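Local coordinates for protein 4-aminobutyrate transaminase (Acinetobacter baumannii, PDB 6WOP) that probably catalyses transfer of the amino group of 4-aminobutyrate to 2-oxoglutarate, as a pyridoxal 5'-phosphate-dependent class-III aminotransferase, at residues E189-F192 with S193-A197; A220-L223 with K224-A228; L397-A401 with E402-Q406; L408-L411 with K412-F415. All blocks are in the same frame, centred on the assembly; numbering follows the deposited sequence.

Contact 1: E189-F192 with S193-A197; sequences EDIF and SEDIA
The ring of F192 meets I196 O at its edge, close to the ring plane, and the same oxygen receives a CA-H...O contact from F192 CA at 3.2 Å. H233 packs edge-to-face with this ring. The side chains of D190 and E194, one helical turn apart, lie side by side, their carboxylate planes 14° apart; D190 OD1 and E194 OE2 are 4.6 Å from each other. I191 O, in the last turn of helix 181-194, accepts two good bonds, from D195 N at 2.8 Å and from I196 N at 3.1 Å, and these donors reach it from opposite faces of its carbonyl plane. I191 CG2 and I196 CG2 touch at 3.6 Å, side by side. I196 sends CG1 anti to its N (chi1 -176°), which leaves CG2 to face I191. Two waters bind S193 OG, one bridging to E189 O and the other to D190 OD1. In the second subunit, R171 forms a salt bridge with E194 and H169 a hydrogen bond with D195. The two neighbouring carboxylates would probably repel each other, a cost that the R171 bridge and a long, weak ion pair of D190 with K386 of the second subunit should ease.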
loop_
_atom_site.group_PDB
_atom_site.type_symbol
_atom_site.label_atom_id
_atom_site.label_comp_id
_atom_site.label_asym_id
_atom_site.label_seq_id
_atom_site.Cartn_x
_atom_site.Cartn_y
_atom_site.Cartn_z
ATOM N N GLU A 189 -0.531 -5.912 -21.660
ATOM C CA GLU A 189 0.691 -5.195 -21.975
ATOM C C GLU A 189 0.604 -3.726 -21.536
ATOM O O GLU A 189 1.629 -3.113 -21.202
ATOM C CB GLU A 189 0.980 -5.332 -23.484
ATOM C CG GLU A 189 1.195 -6.819 -23.874
ATOM C CD GLU A 189 1.264 -7.062 -25.361
ATOM O OE1 GLU A 189 0.611 -6.301 -26.150
ATOM O OE2 GLU A 189 1.988 -8.028 -25.739
ATOM N N ASP A 190 -0.583 -3.116 -21.600
ATOM C CA ASP A 190 -0.697 -1.740 -21.105
ATOM C C ASP A 190 -0.421 -1.690 -19.601
ATOM O O ASP A 190 0.093 -0.697 -19.090
ATOM C CB ASP A 190 -2.106 -1.185 -21.392
ATOM C CG ASP A 190 -2.371 -0.931 -22.887
ATOM O OD1 ASP A 190 -1.406 -0.951 -23.734
ATOM O OD2 ASP A 190 -3.571 -0.696 -23.223
ATOM N N ILE A 191 -0.820 -2.729 -18.858
ATOM C CA ILE A 191 -0.484 -2.764 -17.430
ATOM C C ILE A 191 1.037 -2.740 -17.254
ATOM O O ILE A 191 1.573 -1.999 -16.415
ATOM C CB ILE A 191 -1.124 -4.014 -16.775
ATOM C CG1 ILE A 191 -2.660 -3.787 -16.657
ATOM C CG2 ILE A 191 -0.537 -4.270 -15.339
ATOM C CD1 ILE A 191 -3.413 -5.055 -16.209
ATOM N N PHE A 192 1.761 -3.562 -18.032
ATOM C CA PHE A 192 3.231 -3.517 -17.959
ATOM C C PHE A 192 3.739 -2.132 -18.303
ATOM O O PHE A 192 4.767 -1.666 -17.761
ATOM C CB PHE A 192 3.861 -4.496 -18.945
ATOM C CG PHE A 192 3.556 -5.937 -18.673
ATOM C CD1 PHE A 192 3.371 -6.388 -17.408
ATOM C CD2 PHE A 192 3.514 -6.837 -19.724
ATOM C CE1 PHE A 192 3.134 -7.752 -17.148
ATOM C CE2 PHE A 192 3.267 -8.199 -19.483
ATOM C CZ PHE A 192 3.083 -8.643 -18.191
ATOM N N SER A 193 3.114 -1.503 -19.317
ATOM C CA SER A 193 3.632 -0.233 -19.795
ATOM C C SER A 193 3.345 0.905 -18.834
ATOM O O SER A 193 4.037 1.912 -18.885
ATOM C CB SER A 193 3.021 0.155 -21.156
ATOM O OG SER A 193 3.373 -0.765 -22.155
ATOM N N GLU A 194 2.279 0.811 -18.054
ATOM C CA GLU A 194 1.735 1.942 -17.306
ATOM C C GLU A 194 1.774 1.779 -15.801
ATOM O O GLU A 194 1.910 2.799 -15.102
ATOM C CB GLU A 194 0.265 2.198 -17.714
ATOM C CG GLU A 194 0.176 2.531 -19.251
ATOM C CD GLU A 194 -1.254 2.498 -19.795
ATOM O OE1 GLU A 194 -2.208 2.261 -19.018
ATOM O OE2 GLU A 194 -1.404 2.693 -21.005
ATOM N N ASP A 195 1.533 0.563 -15.290
ATOM C CA ASP A 195 1.277 0.315 -13.875
ATOM C C ASP A 195 2.444 -0.350 -13.165
ATOM O O ASP A 195 2.794 0.012 -12.015
ATOM C CB ASP A 195 0.030 -0.587 -13.708
ATOM C CG ASP A 195 -1.264 0.134 -14.034
ATOM O OD1 ASP A 195 -1.616 1.081 -13.288
ATOM O OD2 ASP A 195 -1.908 -0.224 -15.046
ATOM N N ILE A 196 3.002 -1.385 -13.782
ATOM C CA ILE A 196 3.938 -2.242 -13.051
ATOM C C ILE A 196 4.835 -2.967 -14.050
ATOM O O ILE A 196 4.347 -3.587 -15.009
ATOM C CB ILE A 196 3.219 -3.260 -12.136
ATOM C CG1 ILE A 196 4.286 -4.037 -11.349
ATOM C CG2 ILE A 196 2.198 -4.215 -12.954
ATOM C CD1 ILE A 196 3.715 -4.962 -10.218
ATOM N N ALA A 197 6.149 -2.909 -13.841
ATOM C CA ALA A 197 7.056 -3.557 -14.767
ATOM C C ALA A 197 6.863 -5.078 -14.745
ATOM O O ALA A 197 6.558 -5.674 -13.710
ATOM C CB ALA A 197 8.508 -3.211 -14.447
HETATM O O HOH W 1 3.988 -3.579 -22.604
HETATM O O HOH W 2 1.248 -1.823 -24.259
#

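Contact 2: A220-L223 with K224-A228; sequences AEFL and KRLRA
K224 lies back along the first turn of helix 220-233 toward A220. Its CG sits anti to the carbonyl carbon (chi1 -56°), and a bend at chi3 brings CE to within 3.8 Å of A220 CB, so that CE touches the alanine methyl while CG passes A220 O at 3.3 Å. K224 N donates to A220 O at 3.0 Å, the first of four i to i+4 backbone bonds that join 220-223 to 224-228. L223 puts its carbonyl to the same use, accepting from R227 N at 2.8 Å. E221 and R225 form the charged pair of the next face, lying side by side and pointing the same way. R225 NH1 donates to E221 OE2 at 3.0 Å, with an angle of 143° at the hydrogen. The oxygen lies near the guanidinium plane but is met from above the carboxylate plane, so the bridge is single and bent. D182 is the stronger partner of the same NH1, and R225 NH2 binds a tartrate, probably from the crystallisation liquor. On the buried side L226 CD2 approaches F222 CE2 obliquely at 3.7 Å. Beyond the pair, F222 continues onto A184 and I185, L226 onto L237 of strand 236-240, and L223 packs on Y258. This is an amphipathic helix with an i to i+4 salt bridge beside the start of helix 181-194, and it packs next to that helix against the seven-stranded mixed sheet of the PLP-dependent aminotransferase fold.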
loop_
_atom_site.group_PDB
_atom_site.type_symbol
_atom_site.label_atom_id
_atom_site.label_comp_id
_atom_site.label_asym_id
_atom_site.label_seq_id
_atom_site.Cartn_x
_atom_site.Cartn_y
_atom_site.Cartn_z
ATOM N N ALA A 220 -8.828 -20.504 -26.240
ATOM C CA ALA A 220 -7.512 -21.157 -26.235
ATOM C C ALA A 220 -6.398 -20.195 -26.675
ATOM O O ALA A 220 -5.294 -20.214 -26.119
ATOM C CB ALA A 220 -7.492 -22.395 -27.154
ATOM N N GLU A 221 -6.654 -19.377 -27.696
ATOM C CA GLU A 221 -5.609 -18.475 -28.187
ATOM C C GLU A 221 -5.187 -17.498 -27.097
ATOM O O GLU A 221 -4.008 -17.099 -27.005
ATOM C CB GLU A 221 -6.102 -17.712 -29.428
ATOM C CG GLU A 221 -5.099 -16.674 -29.977
ATOM C CD GLU A 221 -5.782 -15.617 -30.852
ATOM O OE1 GLU A 221 -6.999 -15.744 -31.150
ATOM O OE2 GLU A 221 -5.104 -14.653 -31.237
ATOM N N PHE A 222 -6.127 -17.099 -26.245
ATOM C CA PHE A 222 -5.745 -16.173 -25.195
ATOM C C PHE A 222 -4.814 -16.849 -24.186
ATOM O O PHE A 222 -3.805 -16.266 -23.784
ATOM C CB PHE A 222 -6.982 -15.595 -24.499
ATOM C CG PHE A 222 -6.615 -14.530 -23.436
ATOM C CD1 PHE A 222 -6.183 -13.277 -23.821
ATOM C CD2 PHE A 222 -6.648 -14.831 -22.106
ATOM C CE1 PHE A 222 -5.840 -12.345 -22.875
ATOM C CE2 PHE A 222 -6.337 -13.894 -21.153
ATOM C CZ PHE A 222 -5.929 -12.645 -21.543
ATOM N N LEU A 223 -5.140 -18.085 -23.767
ATOM C CA LEU A 223 -4.249 -18.823 -22.878
ATOM C C LEU A 223 -2.867 -19.017 -23.464
ATOM O O LEU A 223 -1.869 -18.881 -22.746
ATOM C CB LEU A 223 -4.830 -20.204 -22.544
ATOM C CG LEU A 223 -5.801 -20.285 -21.385
ATOM C CD1 LEU A 223 -6.154 -21.736 -21.106
ATOM C CD2 LEU A 223 -5.297 -19.593 -20.081
ATOM N N LYS A 224 -2.790 -19.372 -24.756
ATOM C CA LYS A 224 -1.458 -19.607 -25.287
ATOM C C LYS A 224 -0.691 -18.297 -25.397
ATOM O O LYS A 224 0.487 -18.225 -25.050
ATOM C CB LYS A 224 -1.524 -20.256 -26.672
ATOM C CG LYS A 224 -2.333 -21.555 -26.681
ATOM C CD LYS A 224 -2.581 -22.146 -28.092
ATOM C CE LYS A 224 -3.925 -22.925 -28.226
ATOM N NZ LYS A 224 -3.826 -24.400 -28.078
ATOM N N ARG A 225 -1.289 -17.205 -25.795
ATOM C CA ARG A 225 -0.576 -15.937 -25.806
ATOM C C ARG A 225 -0.191 -15.469 -24.397
ATOM O O ARG A 225 0.883 -15.018 -24.167
ATOM C CB ARG A 225 -1.326 -14.910 -26.590
ATOM C CG ARG A 225 -1.258 -15.223 -28.066
ATOM C CD ARG A 225 -2.164 -14.377 -28.884
ATOM N NE ARG A 225 -1.768 -13.001 -28.905
ATOM C CZ ARG A 225 -2.500 -12.043 -29.422
ATOM N NH1 ARG A 225 -3.639 -12.316 -29.982
ATOM N NH2 ARG A 225 -2.084 -10.818 -29.391
ATOM N N LEU A 226 -1.113 -15.620 -23.474
ATOM C CA LEU A 226 -0.779 -15.295 -22.086
ATOM C C LEU A 226 0.371 -16.150 -21.572
ATOM O O LEU A 226 1.243 -15.662 -20.855
ATOM C CB LEU A 226 -2.019 -15.475 -21.194
ATOM C CG LEU A 226 -2.039 -14.716 -19.874
ATOM C CD1 LEU A 226 -1.875 -13.212 -20.133
ATOM C CD2 LEU A 226 -3.376 -14.998 -19.214
ATOM N N ARG A 227 0.346 -17.448 -21.858
ATOM C CA ARG A 227 1.438 -18.325 -21.455
ATOM C C ARG A 227 2.778 -17.837 -22.018
ATOM O O ARG A 227 3.796 -17.789 -21.308
ATOM C CB ARG A 227 1.119 -19.759 -21.949
ATOM C CG ARG A 227 2.189 -20.856 -21.658
ATOM C CD ARG A 227 2.155 -21.256 -20.168
ATOM N NE ARG A 227 3.118 -20.477 -19.377
ATOM C CZ ARG A 227 3.237 -20.599 -18.051
ATOM N NH1 ARG A 227 2.446 -21.455 -17.351
ATOM N NH2 ARG A 227 4.142 -19.886 -17.414
ATOM N N ALA A 228 2.799 -17.456 -23.288
ATOM C CA ALA A 228 4.057 -16.990 -23.876
ATOM C C ALA A 228 4.543 -15.698 -23.195
ATOM O O ALA A 228 5.752 -15.515 -22.977
ATOM C CB ALA A 228 3.900 -16.791 -25.385
#

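Contact 3: L397-A401 with E402-Q406; sequences LTIPA and EQFRQ
I399 reaches over the start of helix 401-416 and crosses both Q403 and F404 at about a right angle. With CG1 anti to its N (chi1 -176°) and the chain extended, I399 CD1 arrives 3.8 Å from F404 CA, while I399 CG2 lies 3.9 Å from F404 CB and meets the ring obliquely. Q403 is extended as well and runs alongside P400, its OE1 3.5 Å from P400 CD; its NE2 is bonded to T35. E402 behaves differently: CG sits between the backbone N and the carbonyl carbon (chi1 69°), and a second bend at chi2 folds the carboxylate back over P400, with OE2 3.6 Å from P400 CB. Backbone bonds start the helix from P400, the N-cap residue. P400 O takes a nearly straight bond from F404 N at 3.0 Å (angle 170° at the hydrogen) and a weak one from Q403 N. R405 NE forms a salt bridge with E331. The start of the helix lies between helix 321-342, where F404 packs on L328 and L332 and edge-to-face with Y395 nearby, and strand 43-46 with the loop at A34, where I399 and Q403 rest on I45 and A34.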
loop_
_atom_site.group_PDB
_atom_site.type_symbol
_atom_site.label_atom_id
_atom_site.label_comp_id
_atom_site.label_asym_id
_atom_site.label_seq_id
_atom_site.Cartn_x
_atom_site.Cartn_y
_atom_site.Cartn_z
ATOM N N LEU A 397 -24.261 -32.689 -10.989
ATOM C CA LEU A 397 -24.036 -33.535 -12.169
ATOM C C LEU A 397 -24.696 -34.907 -12.011
ATOM O O LEU A 397 -24.839 -35.655 -13.013
ATOM C CB LEU A 397 -22.550 -33.745 -12.375
ATOM C CG LEU A 397 -21.736 -32.452 -12.568
ATOM C CD1 LEU A 397 -20.239 -32.768 -12.862
ATOM C CD2 LEU A 397 -22.354 -31.648 -13.733
ATOM N N THR A 398 -25.117 -35.201 -10.804
ATOM C CA THR A 398 -25.839 -36.430 -10.453
ATOM C C THR A 398 -27.369 -36.278 -10.577
ATOM O O THR A 398 -28.107 -37.213 -10.214
ATOM C CB THR A 398 -25.477 -36.801 -9.010
ATOM O OG1 THR A 398 -25.730 -35.669 -8.154
ATOM C CG2 THR A 398 -23.984 -37.172 -8.860
ATOM N N ILE A 399 -27.867 -35.124 -11.017
ATOM C CA ILE A 399 -29.334 -34.908 -11.033
ATOM C C ILE A 399 -30.014 -35.988 -11.893
ATOM O O ILE A 399 -29.527 -36.329 -12.983
ATOM C CB ILE A 399 -29.657 -33.460 -11.518
ATOM C CG1 ILE A 399 -31.169 -33.233 -11.423
ATOM C CG2 ILE A 399 -29.198 -33.214 -12.972
ATOM C CD1 ILE A 399 -31.545 -31.766 -11.628
ATOM N N PRO A 400 -31.098 -36.619 -11.444
ATOM C CA PRO A 400 -31.768 -37.605 -12.299
ATOM C C PRO A 400 -32.233 -36.945 -13.580
ATOM O O PRO A 400 -32.755 -35.844 -13.540
ATOM C CB PRO A 400 -32.949 -38.053 -11.448
ATOM C CG PRO A 400 -32.462 -37.827 -9.967
ATOM C CD PRO A 400 -31.745 -36.479 -10.127
ATOM N N ALA A 401 -32.116 -37.656 -14.707
ATOM C CA ALA A 401 -32.419 -37.050 -16.014
ATOM C C ALA A 401 -33.871 -36.555 -16.060
ATOM O O ALA A 401 -34.164 -35.499 -16.636
ATOM C CB ALA A 401 -32.130 -38.077 -17.116
ATOM N N GLU A 402 -34.792 -37.291 -15.416
ATOM C CA GLU A 402 -36.207 -36.909 -15.453
ATOM C C GLU A 402 -36.498 -35.667 -14.621
ATOM O O GLU A 402 -37.371 -34.875 -14.975
ATOM C CB GLU A 402 -37.086 -38.083 -14.986
ATOM C CG GLU A 402 -36.971 -38.437 -13.511
ATOM C CD GLU A 402 -35.840 -39.459 -13.180
ATOM O OE1 GLU A 402 -34.946 -39.747 -14.029
ATOM O OE2 GLU A 402 -35.883 -39.991 -12.047
ATOM N N GLN A 403 -35.757 -35.450 -13.539
ATOM C CA GLN A 403 -35.904 -34.247 -12.737
ATOM C C GLN A 403 -35.233 -33.042 -13.409
ATOM O O GLN A 403 -35.766 -31.924 -13.384
ATOM C CB GLN A 403 -35.303 -34.481 -11.358
ATOM C CG GLN A 403 -35.587 -33.352 -10.390
ATOM C CD GLN A 403 -34.935 -33.551 -9.014
ATOM O OE1 GLN A 403 -33.786 -33.954 -8.903
ATOM N NE2 GLN A 403 -35.659 -33.202 -7.986
ATOM N N PHE A 404 -34.098 -33.268 -14.066
ATOM C CA PHE A 404 -33.484 -32.230 -14.885
ATOM C C PHE A 404 -34.448 -31.753 -15.978
ATOM O O PHE A 404 -34.614 -30.540 -16.203
ATOM C CB PHE A 404 -32.197 -32.797 -15.494
ATOM C CG PHE A 404 -31.385 -31.812 -16.370
ATOM C CD1 PHE A 404 -30.660 -30.759 -15.793
ATOM C CD2 PHE A 404 -31.229 -32.072 -17.736
ATOM C CE1 PHE A 404 -29.860 -29.953 -16.558
ATOM C CE2 PHE A 404 -30.417 -31.247 -18.509
ATOM C CZ PHE A 404 -29.745 -30.207 -17.915
ATOM N N ARG A 405 -35.129 -32.702 -16.615
ATOM C CA ARG A 405 -36.076 -32.377 -17.678
ATOM C C ARG A 405 -37.205 -31.509 -17.130
ATOM O O ARG A 405 -37.629 -30.550 -17.774
ATOM C CB ARG A 405 -36.646 -33.653 -18.300
ATOM C CG ARG A 405 -35.592 -34.681 -18.678
ATOM C CD ARG A 405 -35.567 -34.919 -20.180
ATOM N NE ARG A 405 -34.421 -35.728 -20.585
ATOM C CZ ARG A 405 -34.361 -37.050 -20.470
ATOM N NH1 ARG A 405 -35.385 -37.720 -19.960
ATOM N NH2 ARG A 405 -33.277 -37.704 -20.866
ATOM N N GLN A 406 -37.688 -31.849 -15.939
ATOM C CA GLN A 406 -38.740 -31.061 -15.288
ATOM C C GLN A 406 -38.276 -29.644 -15.015
ATOM O O GLN A 406 -39.053 -28.681 -15.131
ATOM C CB GLN A 406 -39.125 -31.704 -13.965
ATOM C CG GLN A 406 -40.366 -31.142 -13.295
ATOM C CD GLN A 406 -40.680 -31.930 -12.060
ATOM O OE1 GLN A 406 -40.100 -32.993 -11.861
ATOM N NE2 GLN A 406 -41.534 -31.394 -11.187
#

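Contact 4: L408-L411 with K412-F415; sequences LDIL and KQGF
Apolar contact centres on L411 and F415, one turn apart on helix 401-416 and lying side by side with the same direction. L411 CD1 touches F415 CE1 at 3.7 Å, and L411 CG stands 4.0 Å from that same ring atom, so the leucine touches the ring at CE1. CG anti to the backbone N in L411 (chi1 176°), together with chi2 at 78°, brings CD1 to this place. The ring also turns an edge to the backbone: L411 O lies in its plane, 3.3 Å from F415 CD1. Backbone hydrogen bonds follow the regular alpha-helical i to i+4 pattern throughout: K412 N to L408 O, Q413 N to D409 O, G414 N to I410 O at 2.9 Å, and F415 N to L411 O at 3.0 Å. The helix is amphipathic and covers the smaller of the chain's two lobes near the C-terminus, its buried side set against helices 321-342 and 364-376 and strands 356-361 and 379-384, with L411 and F415 both on V370 and F415 reaching V359 and L361. Polar side chains lie at the margins of the buried side. Q413, extended beyond CG, lays its amide back along the helix, CD 3.4 Å from D409 O. Its OE1 is weakly bonded to Y373, and K412 NZ makes a long, weak ion pair with D338.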
loop_
_atom_site.group_PDB
_atom_site.type_symbol
_atom_site.label_atom_id
_atom_site.label_comp_id
_atom_site.label_asym_id
_atom_site.label_seq_id
_atom_site.Cartn_x
_atom_site.Cartn_y
_atom_site.Cartn_z
ATOM N N LEU A 408 -36.050 -28.076 -16.769
ATOM C CA LEU A 408 -35.962 -27.328 -18.034
ATOM C C LEU A 408 -37.343 -26.933 -18.523
ATOM O O LEU A 408 -37.511 -25.903 -19.176
ATOM C CB LEU A 408 -35.270 -28.164 -19.095
ATOM C CG LEU A 408 -33.835 -28.628 -18.920
ATOM C CD1 LEU A 408 -33.449 -29.568 -20.063
ATOM C CD2 LEU A 408 -32.895 -27.459 -18.778
ATOM N N ASP A 409 -38.358 -27.747 -18.214
ATOM C CA ASP A 409 -39.722 -27.360 -18.553
ATOM C C ASP A 409 -40.181 -26.152 -17.724
ATOM O O ASP A 409 -40.868 -25.267 -18.239
ATOM C CB ASP A 409 -40.663 -28.550 -18.365
ATOM C CG ASP A 409 -40.416 -29.689 -19.388
ATOM O OD1 ASP A 409 -39.725 -29.463 -20.417
ATOM O OD2 ASP A 409 -40.936 -30.824 -19.146
ATOM N N ILE A 410 -39.861 -26.117 -16.432
ATOM C CA ILE A 410 -40.223 -24.946 -15.642
ATOM C C ILE A 410 -39.492 -23.709 -16.169
ATOM O O ILE A 410 -40.073 -22.616 -16.252
ATOM C CB ILE A 410 -39.907 -25.193 -14.153
ATOM C CG1 ILE A 410 -40.773 -26.355 -13.597
ATOM C CG2 ILE A 410 -40.116 -23.928 -13.333
ATOM C CD1 ILE A 410 -40.085 -27.076 -12.401
ATOM N N LEU A 411 -38.201 -23.865 -16.496
ATOM C CA LEU A 411 -37.418 -22.758 -17.049
ATOM C C LEU A 411 -38.100 -22.200 -18.283
ATOM O O LEU A 411 -38.293 -20.979 -18.415
ATOM C CB LEU A 411 -36.001 -23.248 -17.390
ATOM C CG LEU A 411 -35.026 -22.262 -18.077
ATOM C CD1 LEU A 411 -34.445 -21.277 -17.056
ATOM C CD2 LEU A 411 -33.888 -23.005 -18.707
ATOM N N LYS A 412 -38.512 -23.096 -19.199
ATOM C CA LYS A 412 -39.189 -22.635 -20.411
ATOM C C LYS A 412 -40.497 -21.914 -20.094
ATOM O O LYS A 412 -40.844 -20.918 -20.748
ATOM C CB LYS A 412 -39.450 -23.819 -21.345
ATOM C CG LYS A 412 -38.217 -24.601 -21.706
ATOM C CD LYS A 412 -38.188 -24.980 -23.200
ATOM C CE LYS A 412 -39.222 -25.983 -23.560
ATOM N NZ LYS A 412 -39.806 -25.714 -24.928
ATOM N N GLN A 413 -41.261 -22.410 -19.123
ATOM C CA GLN A 413 -42.495 -21.721 -18.767
ATOM C C GLN A 413 -42.186 -20.340 -18.214
ATOM O O GLN A 413 -42.898 -19.367 -18.506
ATOM C CB GLN A 413 -43.299 -22.539 -17.753
ATOM C CG GLN A 413 -43.853 -23.838 -18.309
ATOM C CD GLN A 413 -44.085 -24.899 -17.211
ATOM O OE1 GLN A 413 -43.878 -24.646 -16.004
ATOM N NE2 GLN A 413 -44.467 -26.101 -17.632
ATOM N N GLY A 414 -41.107 -20.224 -17.430
ATOM C CA GLY A 414 -40.751 -18.922 -16.900
ATOM C C GLY A 414 -40.445 -17.922 -17.990
ATOM O O GLY A 414 -40.922 -16.786 -17.954
ATOM N N PHE A 415 -39.640 -18.332 -18.975
ATOM C CA PHE A 415 -39.369 -17.457 -20.113
ATOM C C PHE A 415 -40.650 -17.118 -20.849
ATOM O O PHE A 415 -40.798 -16.000 -21.351
ATOM C CB PHE A 415 -38.370 -18.095 -21.076
ATOM C CG PHE A 415 -36.945 -17.865 -20.701
ATOM C CD1 PHE A 415 -36.291 -18.744 -19.843
ATOM C CD2 PHE A 415 -36.251 -16.777 -21.192
ATOM C CE1 PHE A 415 -34.961 -18.534 -19.488
ATOM C CE2 PHE A 415 -34.906 -16.551 -20.823
ATOM C CZ PHE A 415 -34.266 -17.436 -20.009
#

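Overall arrangement
Along the chain the four contacts come in series and form two pairs. Contacts 1 and 2 lie on helices 181-194 and 220-233, which pack together, F192 and E189 on I229; their centres are 18 Å apart and their nearest atoms about 6 Å. Both helices lie by the sheet that holds strands 131-135, 167-170 and 236-240. Contacts 3 and 4 share helix 401-416, with centres 14 Å apart, and face the other seven-stranded sheet. Contacts 1 and 3, 48 Å apart by centres, lie on opposite sides of the chain's centre. Among the four, contact 1 alone meets another subunit, so the C-terminal end of helix 181-194 belongs to the subunit interface, while the other three contacts lie within one chain.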